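PDB 5U31: CRISPR-associated endonuclease Cas12b from Alicyclobacillus acidoterrestris, which uses a guide RNA to recognise PAM-flanked target DNA and cleaves it with its RuvC nuclease domain as part of bacterial antiviral CRISPR defence. Local coordinates for residues M192-W205 against Q212-Q224. The protein carries 3 engineered substitutions. Numbering follows the deposited sequence.
With SO4 (sulfate ion), chain F; nucleotides of chain D.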
HETATM    1  N   MSE A 192      41.593   9.807  -1.889  1.00 33.53           N
HETATM    2  CA  MSE A 192      41.077   8.750  -2.739  1.00 39.91           C
HETATM    3  C   MSE A 192      41.580   8.902  -4.157  1.00 42.30           C
HETATM    4  O   MSE A 192      42.290   9.852  -4.478  1.00 42.25           O
HETATM    5  CB  MSE A 192      39.554   8.766  -2.739  1.00 33.15           C
HETATM    6  CG  MSE A 192      38.936   8.703  -1.369  1.00 45.22           C
HETATM    7 SE   MSE A 192      37.088   9.302  -1.430  1.00 52.71          SE
HETATM    8  CE  MSE A 192      36.626   9.047   0.439  1.00 67.27           C
ATOM      9  N   ARG A 193      41.185   7.974  -5.014  1.00 28.86           N
ATOM     10  CA  ARG A 193      41.572   8.012  -6.411  1.00 29.03           C
ATOM     11  C   ARG A 193      40.430   8.561  -7.251  1.00 29.48           C
ATOM     12  O   ARG A 193      39.260   8.483  -6.874  1.00 37.15           O
ATOM     13  CB  ARG A 193      41.966   6.619  -6.898  1.00 29.24           C
ATOM     14  CG  ARG A 193      42.745   5.833  -5.860  1.00 29.46           C
ATOM     15  CD  ARG A 193      43.226   4.502  -6.384  1.00 29.77           C
ATOM     16  NE  ARG A 193      44.645   4.566  -6.704  1.00 48.87           N
ATOM     17  CZ  ARG A 193      45.610   4.294  -5.835  1.00 40.41           C
ATOM     18  NH1 ARG A 193      45.301   3.928  -4.600  1.00 30.42           N
ATOM     19  NH2 ARG A 193      46.879   4.380  -6.203  1.00 49.92           N
ATOM     20  N   VAL A 194      40.786   9.147  -8.388  1.00 32.77           N
ATOM     21  CA  VAL A 194      39.804   9.427  -9.426  1.00 28.92           C
ATOM     22  C   VAL A 194      39.580   8.119 -10.177  1.00 31.69           C
ATOM     23  O   VAL A 194      40.485   7.624 -10.851  1.00 54.45           O
ATOM     24  CB  VAL A 194      40.266  10.543 -10.363  1.00 29.23           C
ATOM     25  CG1 VAL A 194      39.250  10.747 -11.456  1.00 29.22           C
ATOM     26  CG2 VAL A 194      40.456  11.825  -9.578  1.00 29.22           C
ATOM     27  N   TYR A 195      38.380   7.551 -10.038  1.00 28.72           N
ATOM     28  CA  TYR A 195      38.112   6.217 -10.564  1.00 28.82           C
ATOM     29  C   TYR A 195      38.488   6.099 -12.036  1.00 29.21           C
ATOM     30  O   TYR A 195      39.134   5.128 -12.444  1.00 29.53           O
ATOM     31  CB  TYR A 195      36.642   5.847 -10.371  1.00 28.50           C
ATOM     32  CG  TYR A 195      36.314   4.528 -11.030  1.00 33.46           C
ATOM     33  CD1 TYR A 195      35.822   4.479 -12.328  1.00 44.62           C
ATOM     34  CD2 TYR A 195      36.538   3.328 -10.370  1.00 28.74           C
ATOM     35  CE1 TYR A 195      35.550   3.281 -12.939  1.00 29.10           C
ATOM     36  CE2 TYR A 195      36.263   2.121 -10.977  1.00 35.85           C
ATOM     37  CZ  TYR A 195      35.769   2.103 -12.261  1.00 31.77           C
ATOM     38  OH  TYR A 195      35.492   0.903 -12.874  1.00 40.07           O
ATOM     39  N   THR A 196      38.065   7.062 -12.857  1.00 29.26           N
ATOM     40  CA  THR A 196      38.381   6.974 -14.279  1.00 29.71           C
ATOM     41  C   THR A 196      39.879   7.052 -14.518  1.00 33.00           C
ATOM     42  O   THR A 196      40.397   6.390 -15.424  1.00 33.50           O
ATOM     43  CB  THR A 196      37.661   8.067 -15.073  1.00 29.77           C
ATOM     44  OG1 THR A 196      37.964   9.354 -14.522  1.00 37.83           O
ATOM     45  CG2 THR A 196      36.162   7.842 -15.051  1.00 29.47           C
ATOM     46  N   ASP A 197      40.594   7.825 -13.709  1.00 30.04           N
ATOM     47  CA  ASP A 197      42.041   7.961 -13.859  1.00 30.44           C
ATOM     48  C   ASP A 197      42.770   7.079 -12.846  1.00 30.40           C
ATOM     49  O   ASP A 197      43.576   7.537 -12.045  1.00 48.53           O
ATOM     50  CB  ASP A 197      42.446   9.425 -13.723  1.00 38.58           C
ATOM     51  CG  ASP A 197      43.886   9.667 -14.108  1.00 44.35           C
ATOM     52  OD1 ASP A 197      44.725   9.817 -13.199  1.00 41.99           O
ATOM     53  OD2 ASP A 197      44.182   9.678 -15.321  1.00 48.52           O
ATOM     54  N   SER A 198      42.477   5.782 -12.897  1.00 30.42           N
ATOM     55  CA  SER A 198      43.048   4.841 -11.945  1.00 30.45           C
ATOM     56  C   SER A 198      43.066   3.451 -12.561  1.00 30.77           C
ATOM     57  O   SER A 198      42.320   3.161 -13.496  1.00 30.83           O
ATOM     58  CB  SER A 198      42.257   4.820 -10.634  1.00 29.97           C
ATOM     59  OG  SER A 198      41.034   4.126 -10.808  1.00 29.76           O
ATOM     60  N   GLU A 199      43.910   2.580 -12.001  1.00 38.22           N
ATOM     61  CA  GLU A 199      44.065   1.235 -12.546  1.00 31.45           C
ATOM     62  C   GLU A 199      42.783   0.416 -12.505  1.00 31.24           C
ATOM     63  O   GLU A 199      42.756  -0.680 -13.074  1.00 31.63           O
ATOM     64  CB  GLU A 199      45.158   0.472 -11.799  1.00 42.63           C
ATOM     65  CG  GLU A 199      46.579   0.929 -12.082  1.00 66.41           C
ATOM     66  CD  GLU A 199      47.614   0.063 -11.378  1.00 95.38           C
ATOM     67  OE1 GLU A 199      47.217  -0.826 -10.591  1.00105.00           O
ATOM     68  OE2 GLU A 199      48.823   0.268 -11.612  1.00104.11           O
HETATM   69  N   MSE A 200      41.730   0.906 -11.859  1.00 33.91           N
HETATM   70  CA  MSE A 200      40.479   0.160 -11.739  1.00 30.51           C
HETATM   71  C   MSE A 200      39.706   0.031 -13.043  1.00 30.63           C
HETATM   72  O   MSE A 200      38.992  -0.952 -13.250  1.00 48.04           O
HETATM   73  CB  MSE A 200      39.580   0.817 -10.699  1.00 29.93           C
HETATM   74  CG  MSE A 200      39.695   0.227  -9.315  1.00 37.81           C
HETATM   75 SE   MSE A 200      38.943   1.430  -7.989  1.00 66.70          SE
HETATM   76  CE  MSE A 200      40.556   2.420  -7.528  1.00 69.15           C
ATOM     77  N   SER A 201      39.827   1.029 -13.913  1.00 33.96           N
ATOM     78  CA  SER A 201      39.091   1.062 -15.168  1.00 36.26           C
ATOM     79  C   SER A 201      40.035   0.815 -16.333  1.00 45.34           C
ATOM     80  O   SER A 201      41.148   1.349 -16.372  1.00 54.21           O
ATOM     81  CB  SER A 201      38.367   2.399 -15.360  1.00 41.63           C
ATOM     82  OG  SER A 201      39.275   3.448 -15.637  1.00 55.45           O
ATOM     83  N   SER A 202      39.581  -0.002 -17.278  1.00 45.17           N
ATOM     84  CA  SER A 202      40.337  -0.314 -18.478  1.00 34.29           C
ATOM     85  C   SER A 202      39.866   0.492 -19.684  1.00 38.22           C
ATOM     86  O   SER A 202      40.337   0.256 -20.801  1.00 43.30           O
ATOM     87  CB  SER A 202      40.248  -1.814 -18.769  1.00 43.92           C
ATOM     88  OG  SER A 202      38.896  -2.242 -18.781  1.00 60.12           O
ATOM     89  N   VAL A 203      38.954   1.435 -19.482  1.00 41.69           N
ATOM     90  CA  VAL A 203      38.423   2.241 -20.575  1.00 36.44           C
ATOM     91  C   VAL A 203      39.451   3.294 -20.964  1.00 34.27           C
ATOM     92  O   VAL A 203      40.009   3.982 -20.102  1.00 43.27           O
ATOM     93  CB  VAL A 203      37.089   2.889 -20.168  1.00 38.17           C
ATOM     94  CG1 VAL A 203      36.541   3.729 -21.301  1.00 36.48           C
ATOM     95  CG2 VAL A 203      36.079   1.824 -19.758  1.00 47.64           C
ATOM     96  N   GLU A 204      39.710   3.419 -22.267  1.00 34.57           N
ATOM     97  CA  GLU A 204      40.606   4.456 -22.781  1.00 33.78           C
ATOM     98  C   GLU A 204      39.832   5.769 -22.848  1.00 33.53           C
ATOM     99  O   GLU A 204      39.276   6.157 -23.878  1.00 33.93           O
ATOM    100  CB  GLU A 204      41.167   4.066 -24.142  1.00 34.68           C
ATOM    101  CG  GLU A 204      41.993   2.799 -24.120  1.00 52.33           C
ATOM    102  CD  GLU A 204      42.496   2.409 -25.493  1.00 57.22           C
ATOM    103  OE1 GLU A 204      42.206   3.140 -26.466  1.00 51.74           O
ATOM    104  OE2 GLU A 204      43.183   1.370 -25.598  1.00 61.91           O
ATOM    105  N   TRP A 205      39.790   6.460 -21.714  1.00 32.92           N
ATOM    106  CA  TRP A 205      39.060   7.712 -21.646  1.00 32.69           C
ATOM    107  C   TRP A 205      39.773   8.787 -22.461  1.00 33.26           C
ATOM    108  O   TRP A 205      40.968   8.694 -22.756  1.00 33.68           O
ATOM    109  CB  TRP A 205      38.911   8.176 -20.195  1.00 31.98           C
ATOM    110  CG  TRP A 205      38.288   7.172 -19.259  1.00 32.39           C
ATOM    111  CD1 TRP A 205      38.941   6.329 -18.408  1.00 35.12           C
ATOM    112  CD2 TRP A 205      36.891   6.926 -19.071  1.00 32.59           C
ATOM    113  NE1 TRP A 205      38.037   5.570 -17.704  1.00 30.85           N
ATOM    114  CE2 TRP A 205      36.771   5.916 -18.095  1.00 37.20           C
ATOM    115  CE3 TRP A 205      35.729   7.456 -19.639  1.00 31.12           C
ATOM    116  CZ2 TRP A 205      35.536   5.427 -17.674  1.00 43.15           C
ATOM    117  CZ3 TRP A 205      34.506   6.973 -19.218  1.00 37.08           C
ATOM    118  CH2 TRP A 205      34.418   5.968 -18.245  1.00 37.03           C
ATOM    119  N   GLN A 212      43.100  19.431 -15.138  1.00 42.76           N
ATOM    120  CA  GLN A 212      41.977  18.541 -14.890  1.00 34.89           C
ATOM    121  C   GLN A 212      42.470  17.238 -14.281  1.00 35.28           C
ATOM    122  O   GLN A 212      43.467  16.666 -14.734  1.00 31.88           O
ATOM    123  CB  GLN A 212      41.205  18.232 -16.172  1.00 39.87           C
ATOM    124  CG  GLN A 212      40.086  17.220 -15.950  1.00 47.92           C
ATOM    125  CD  GLN A 212      39.492  16.699 -17.235  1.00 41.47           C
ATOM    126  OE1 GLN A 212      40.123  16.742 -18.290  1.00 37.49           O
ATOM    127  NE2 GLN A 212      38.267  16.198 -17.153  1.00 31.44           N
ATOM    128  N   ALA A 213      41.761  16.768 -13.258  1.00 34.65           N
ATOM    129  CA  ALA A 213      41.998  15.444 -12.701  1.00 30.70           C
ATOM    130  C   ALA A 213      40.755  14.582 -12.630  1.00 30.25           C
ATOM    131  O   ALA A 213      40.888  13.354 -12.565  1.00 30.09           O
ATOM    132  CB  ALA A 213      42.607  15.544 -11.296  1.00 30.55           C
ATOM    133  N   VAL A 214      39.561  15.170 -12.665  1.00 30.08           N
ATOM    134  CA  VAL A 214      38.303  14.461 -12.467  1.00 34.65           C
ATOM    135  C   VAL A 214      37.460  14.584 -13.730  1.00 29.85           C
ATOM    136  O   VAL A 214      37.363  15.666 -14.319  1.00 44.89           O
ATOM    137  CB  VAL A 214      37.541  15.017 -11.245  1.00 29.31           C
ATOM    138  CG1 VAL A 214      36.205  14.327 -11.086  1.00 30.04           C
ATOM    139  CG2 VAL A 214      38.370  14.866  -9.988  1.00 29.19           C
ATOM    140  N   ARG A 215      36.855  13.476 -14.145  1.00 29.69           N
ATOM    141  CA  ARG A 215      35.933  13.454 -15.269  1.00 35.18           C
ATOM    142  C   ARG A 215      34.491  13.490 -14.774  1.00 34.91           C
ATOM    143  O   ARG A 215      34.193  13.104 -13.642  1.00 30.40           O
ATOM    144  CB  ARG A 215      36.155  12.210 -16.130  1.00 30.04           C
ATOM    145  CG  ARG A 215      37.496  12.174 -16.815  1.00 30.53           C
ATOM    146  CD  ARG A 215      37.640  10.927 -17.651  1.00 33.14           C
ATOM    147  NE  ARG A 215      38.840  10.965 -18.479  1.00 40.26           N
ATOM    148  CZ  ARG A 215      40.046  10.601 -18.061  1.00 37.02           C
ATOM    149  NH1 ARG A 215      40.217  10.170 -16.820  1.00 40.37           N
ATOM    150  NH2 ARG A 215      41.080  10.667 -18.884  1.00 31.98           N
ATOM    151  N   THR A 216      33.592  13.958 -15.648  1.00 42.81           N
ATOM    152  CA  THR A 216      32.182  14.048 -15.278  1.00 29.41           C
ATOM    153  C   THR A 216      31.635  12.701 -14.832  1.00 29.00           C
ATOM    154  O   THR A 216      30.729  12.646 -13.991  1.00 39.61           O
ATOM    155  CB  THR A 216      31.347  14.587 -16.442  1.00 29.81           C
ATOM    156  OG1 THR A 216      31.372  13.654 -17.528  1.00 30.87           O
ATOM    157  CG2 THR A 216      31.889  15.915 -16.917  1.00 43.16           C
ATOM    158  N   TRP A 217      32.169  11.608 -15.379  1.00 33.14           N
ATOM    159  CA  TRP A 217      31.739  10.284 -14.949  1.00 28.82           C
ATOM    160  C   TRP A 217      32.041  10.071 -13.472  1.00 28.40           C
ATOM    161  O   TRP A 217      31.226   9.495 -12.742  1.00 28.08           O
ATOM    162  CB  TRP A 217      32.412   9.213 -15.806  1.00 29.13           C
ATOM    163  CG  TRP A 217      32.413   9.534 -17.275  1.00 39.51           C
ATOM    164  CD1 TRP A 217      33.452  10.035 -18.003  1.00 41.70           C
ATOM    165  CD2 TRP A 217      31.317   9.394 -18.187  1.00 40.32           C
ATOM    166  NE1 TRP A 217      33.074  10.210 -19.311  1.00 37.52           N
ATOM    167  CE2 TRP A 217      31.769   9.821 -19.451  1.00 39.50           C
ATOM    168  CE3 TRP A 217      29.999   8.947 -18.058  1.00 36.85           C
ATOM    169  CZ2 TRP A 217      30.951   9.811 -20.578  1.00 46.50           C
ATOM    170  CZ3 TRP A 217      29.188   8.938 -19.177  1.00 32.52           C
ATOM    171  CH2 TRP A 217      29.666   9.366 -20.421  1.00 43.30           C
ATOM    172  N   ASP A 218      33.201  10.551 -13.008  1.00 30.77           N
ATOM    173  CA  ASP A 218      33.544  10.442 -11.591  1.00 31.87           C
ATOM    174  C   ASP A 218      32.613  11.280 -10.722  1.00 33.51           C
ATOM    175  O   ASP A 218      32.293  10.896  -9.591  1.00 27.61           O
ATOM    176  CB  ASP A 218      34.988  10.881 -11.351  1.00 28.37           C
ATOM    177  CG  ASP A 218      35.972  10.172 -12.238  1.00 29.27           C
ATOM    178  OD1 ASP A 218      36.457  10.793 -13.206  1.00 35.53           O
ATOM    179  OD2 ASP A 218      36.266   8.993 -11.964  1.00 38.18           O
ATOM    180  N   ARG A 219      32.196  12.444 -11.219  1.00 31.61           N
ATOM    181  CA  ARG A 219      31.339  13.304 -10.416  1.00 27.90           C
ATOM    182  C   ARG A 219      29.952  12.702 -10.251  1.00 34.04           C
ATOM    183  O   ARG A 219      29.324  12.875  -9.200  1.00 27.39           O
ATOM    184  CB  ARG A 219      31.274  14.695 -11.040  1.00 28.24           C
ATOM    185  CG  ARG A 219      32.611  15.411 -10.981  1.00 28.52           C
ATOM    186  CD  ARG A 219      32.451  16.912 -10.880  1.00 28.80           C
ATOM    187  NE  ARG A 219      33.518  17.518 -10.087  1.00 28.92           N
ATOM    188  CZ  ARG A 219      34.732  17.788 -10.552  1.00 41.65           C
ATOM    189  NH1 ARG A 219      35.038  17.502 -11.811  1.00 69.19           N
ATOM    190  NH2 ARG A 219      35.640  18.342  -9.766  1.00 29.39           N
ATOM    191  N   ASP A 220      29.472  11.979 -11.267  1.00 27.71           N
ATOM    192  CA  ASP A 220      28.241  11.208 -11.126  1.00 27.49           C
ATOM    193  C   ASP A 220      28.416  10.085 -10.110  1.00 27.21           C
ATOM    194  O   ASP A 220      27.616   9.942  -9.178  1.00 26.97           O
ATOM    195  CB  ASP A 220      27.829  10.654 -12.491  1.00 30.78           C
ATOM    196  CG  ASP A 220      26.593   9.771 -12.427  1.00 39.26           C
ATOM    197  OD1 ASP A 220      25.807   9.887 -11.460  1.00 39.84           O
ATOM    198  OD2 ASP A 220      26.409   8.955 -13.356  1.00 38.53           O
HETATM  199  N   MSE A 221      29.465   9.287 -10.268  1.00 31.61           N
HETATM  200  CA  MSE A 221      29.737   8.190  -9.353  1.00 27.15           C
HETATM  201  C   MSE A 221      29.803   8.635  -7.899  1.00 27.47           C
HETATM  202  O   MSE A 221      29.283   7.960  -7.020  1.00 43.15           O
HETATM  203  CB  MSE A 221      31.045   7.515  -9.729  1.00 27.38           C
HETATM  204  CG  MSE A 221      31.036   6.892 -11.088  1.00 42.51           C
HETATM  205 SE   MSE A 221      32.855   6.573 -11.647  1.00 45.44          SE
HETATM  206  CE  MSE A 221      32.510   5.816 -13.403  1.00 84.71           C
ATOM    207  N   PHE A 222      30.445   9.776  -7.651  1.00 27.03           N
ATOM    208  CA  PHE A 222      30.655  10.205  -6.274  1.00 26.93           C
ATOM    209  C   PHE A 222      29.356  10.678  -5.635  1.00 35.96           C
ATOM    210  O   PHE A 222      29.080  10.354  -4.473  1.00 26.65           O
ATOM    211  CB  PHE A 222      31.716  11.298  -6.224  1.00 27.13           C
ATOM    212  CG  PHE A 222      32.219  11.582  -4.844  1.00 27.13           C
ATOM    213  CD1 PHE A 222      32.922  10.621  -4.136  1.00 31.14           C
ATOM    214  CD2 PHE A 222      31.993  12.810  -4.255  1.00 27.20           C
ATOM    215  CE1 PHE A 222      33.384  10.878  -2.866  1.00 27.23           C
ATOM    216  CE2 PHE A 222      32.456  13.076  -2.981  1.00 30.93           C
ATOM    217  CZ  PHE A 222      33.153  12.109  -2.287  1.00 27.29           C
ATOM    218  N   GLN A 223      28.539  11.439  -6.370  1.00 26.79           N
ATOM    219  CA  GLN A 223      27.261  11.869  -5.814  1.00 26.68           C
ATOM    220  C   GLN A 223      26.385  10.677  -5.451  1.00 31.08           C
ATOM    221  O   GLN A 223      25.770  10.654  -4.379  1.00 43.91           O
ATOM    222  CB  GLN A 223      26.522  12.780  -6.789  1.00 26.82           C
ATOM    223  CG  GLN A 223      25.185  13.240  -6.241  1.00 26.75           C
ATOM    224  CD  GLN A 223      24.436  14.167  -7.168  1.00 32.35           C
ATOM    225  OE1 GLN A 223      25.017  14.765  -8.076  1.00 40.32           O
ATOM    226  NE2 GLN A 223      23.129  14.287  -6.948  1.00 26.92           N
ATOM    227  N   GLN A 224      26.323   9.670  -6.323  1.00 31.40           N
ATOM    228  CA  GLN A 224      25.461   8.526  -6.061  1.00 26.38           C
ATOM    229  C   GLN A 224      25.952   7.697  -4.883  1.00 43.93           C
ATOM    230  O   GLN A 224      25.166   6.938  -4.305  1.00 32.76           O
ATOM    231  CB  GLN A 224      25.336   7.665  -7.317  1.00 26.49           C
ATOM    232  CG  GLN A 224      24.502   8.330  -8.404  1.00 26.59           C
ATOM    233  CD  GLN A 224      24.118   7.389  -9.526  1.00 26.75           C
ATOM    234  OE1 GLN A 224      23.301   6.488  -9.344  1.00 29.21           O
ATOM    235  NE2 GLN A 224      24.699   7.601 -10.701  1.00 27.00           N
TER
HETATM  236  S   SO4 F1201      42.813   2.906  -2.515  1.00 55.68           S
HETATM  237  O1  SO4 F1201      41.838   2.083  -1.804  1.00 54.81           O
HETATM  238  O2  SO4 F1201      44.086   2.838  -1.801  1.00 74.88           O
HETATM  239  O3  SO4 F1201      42.970   2.403  -3.877  1.00 51.73           O
HETATM  240  O4  SO4 F1201      42.375   4.298  -2.563  1.00 42.51           O
ATOM    241  P    DG D   5      38.219  19.053 -12.869  1.00 30.75           P
ATOM    242  OP1  DG D   5      39.402  18.243 -12.503  1.00 35.15           O
ATOM    243  OP2  DG D   5      36.860  18.491 -12.716  1.00 30.66           O
ATOM    244  O5'  DG D   5      38.268  20.375 -11.995  1.00 35.03           O
ATOM    245  C5'  DG D   5      39.466  21.081 -11.874  1.00 31.36           C
ATOM    246  C4'  DG D   5      39.238  22.339 -11.080  1.00 31.57           C
ATOM    247  O4'  DG D   5      38.123  23.068 -11.650  1.00 31.76           O
ATOM    248  C3'  DG D   5      38.894  22.121  -9.615  1.00 31.12           C
ATOM    249  O3'  DG D   5      39.538  23.110  -8.859  1.00 31.49           O
ATOM    250  C2'  DG D   5      37.372  22.281  -9.587  1.00 30.89           C
ATOM    251  C1'  DG D   5      37.159  23.332 -10.662  1.00 31.47           C
ATOM    252  N9   DG D   5      35.843  23.279 -11.297  1.00 31.38           N
ATOM    253  C8   DG D   5      35.189  22.163 -11.753  1.00 31.15           C
ATOM    254  N7   DG D   5      34.029  22.425 -12.288  1.00 32.92           N
ATOM    255  C5   DG D   5      33.910  23.802 -12.191  1.00 31.54           C
ATOM    256  C6   DG D   5      32.862  24.656 -12.607  1.00 31.89           C
ATOM    257  O6   DG D   5      31.794  24.353 -13.167  1.00 33.05           O
ATOM    258  N1   DG D   5      33.141  25.987 -12.318  1.00 32.46           N
ATOM    259  C2   DG D   5      34.284  26.437 -11.709  1.00 32.65           C
ATOM    260  N2   DG D   5      34.372  27.760 -11.514  1.00 33.28           N
ATOM    261  N3   DG D   5      35.272  25.647 -11.315  1.00 32.31           N
ATOM    262  C4   DG D   5      35.016  24.345 -11.587  1.00 31.76           C
ATOM    263  P    DG D   4      35.689  18.456 -19.282  1.00 32.43           P
ATOM    264  OP1  DG D   4      36.784  17.698 -19.928  1.00 32.70           O
ATOM    265  OP2  DG D   4      34.385  17.813 -18.988  1.00 31.94           O
ATOM    266  O5'  DG D   4      36.259  19.064 -17.917  1.00 36.35           O
ATOM    267  C5'  DG D   4      37.561  19.610 -17.878  1.00 32.48           C
ATOM    268  C4'  DG D   4      37.819  20.320 -16.563  1.00 32.24           C
ATOM    269  O4'  DG D   4      37.130  21.595 -16.539  1.00 43.63           O
ATOM    270  C3'  DG D   4      37.376  19.568 -15.315  1.00 31.49           C
ATOM    271  O3'  DG D   4      38.431  19.592 -14.364  1.00 37.48           O
ATOM    272  C2'  DG D   4      36.151  20.353 -14.838  1.00 31.37           C
ATOM    273  C1'  DG D   4      36.469  21.756 -15.304  1.00 32.08           C
ATOM    274  N9   DG D   4      35.285  22.556 -15.555  1.00 32.26           N
ATOM    275  C8   DG D   4      34.092  22.109 -16.048  1.00 32.10           C
ATOM    276  N7   DG D   4      33.211  23.051 -16.211  1.00 32.42           N
ATOM    277  C5   DG D   4      33.863  24.202 -15.805  1.00 32.83           C
ATOM    278  C6   DG D   4      33.402  25.539 -15.761  1.00 45.53           C
ATOM    279  O6   DG D   4      32.284  25.978 -16.086  1.00 33.58           O
ATOM    280  N1   DG D   4      34.389  26.407 -15.286  1.00 33.73           N
ATOM    281  C2   DG D   4      35.657  26.021 -14.906  1.00 33.58           C
ATOM    282  N2   DG D   4      36.470  26.993 -14.472  1.00 34.03           N
ATOM    283  N3   DG D   4      36.097  24.768 -14.946  1.00 33.09           N
ATOM    284  C4   DG D   4      35.147  23.916 -15.402  1.00 32.74           C
TER
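Thr-196 and Asp-218 carry the polar centre of this contact. The backbone N of Thr-196 donates to Asp-218 OD2 on its syn lone pair (2.8 Å, N-H...O 167°). Thr-196 OG1 also donates to Asp-218 OD1, modelled very short at 2.5 Å, a length doubtful at this resolution. With chi1 at 55°, OG1 sits between the backbone N and carbonyl carbon of Thr-196, bringing it to the same carboxylate as the amide. The anti lone pair of Asp-218 OD1 takes the backbone N of Arg-215 at 2.9 Å. Two N-H donors thus grip the buried carboxylate: that of Thr-196 joins the 192-205 loop to helix 216-257, that of Arg-215, the N-cap residue, closes the helix's own first turn.

The Arg-215 side chain, extended from CG to NE, runs past Thr-196; its NH1 makes a weak hydrogen bond to Thr-196 OG1 at the guanidinium edge, and NH2 reaches the carbonyl of Lys-206. Trp-205 CB lies over one guanidinium face, 3.3 Å from Arg-215 NE.

Among the aromatic groups, Trp-205 places CZ3 over a face of the Trp-217 ring, 3.5 Å from Trp-217 CD1, but the pair is oblique, the six-membered ring of Trp-205 and five-membered ring of Trp-217 inclined by 36°. Trp-217 NE1 bonds to Glu-434. Met-221, like Met-192 a selenomethionine, makes a Met-aromatic contact, its selenium set obliquely to the Tyr-195 ring and 3.7 Å from Tyr-195 CD1; Tyr-195 OH is held by Glu-29 of helix 17-45.

Apolar packing continues at Val-194, whose CG2 meets Val-214 CG2 at 3.7 Å, and at Met-192, whose selenium approaches the Phe-222 ring.

Just before the helix, the backbone N atoms of Ala-213 and Val-214 both donate to OP1 of DG5 of chain D. The Val-214 side chain lies about 11 Å from that of Asn-401, which binds the PAM. In this REC1 helix start, Asp-218 accepts the N-cap N-H from three residues on, the N3-side half of a capping box.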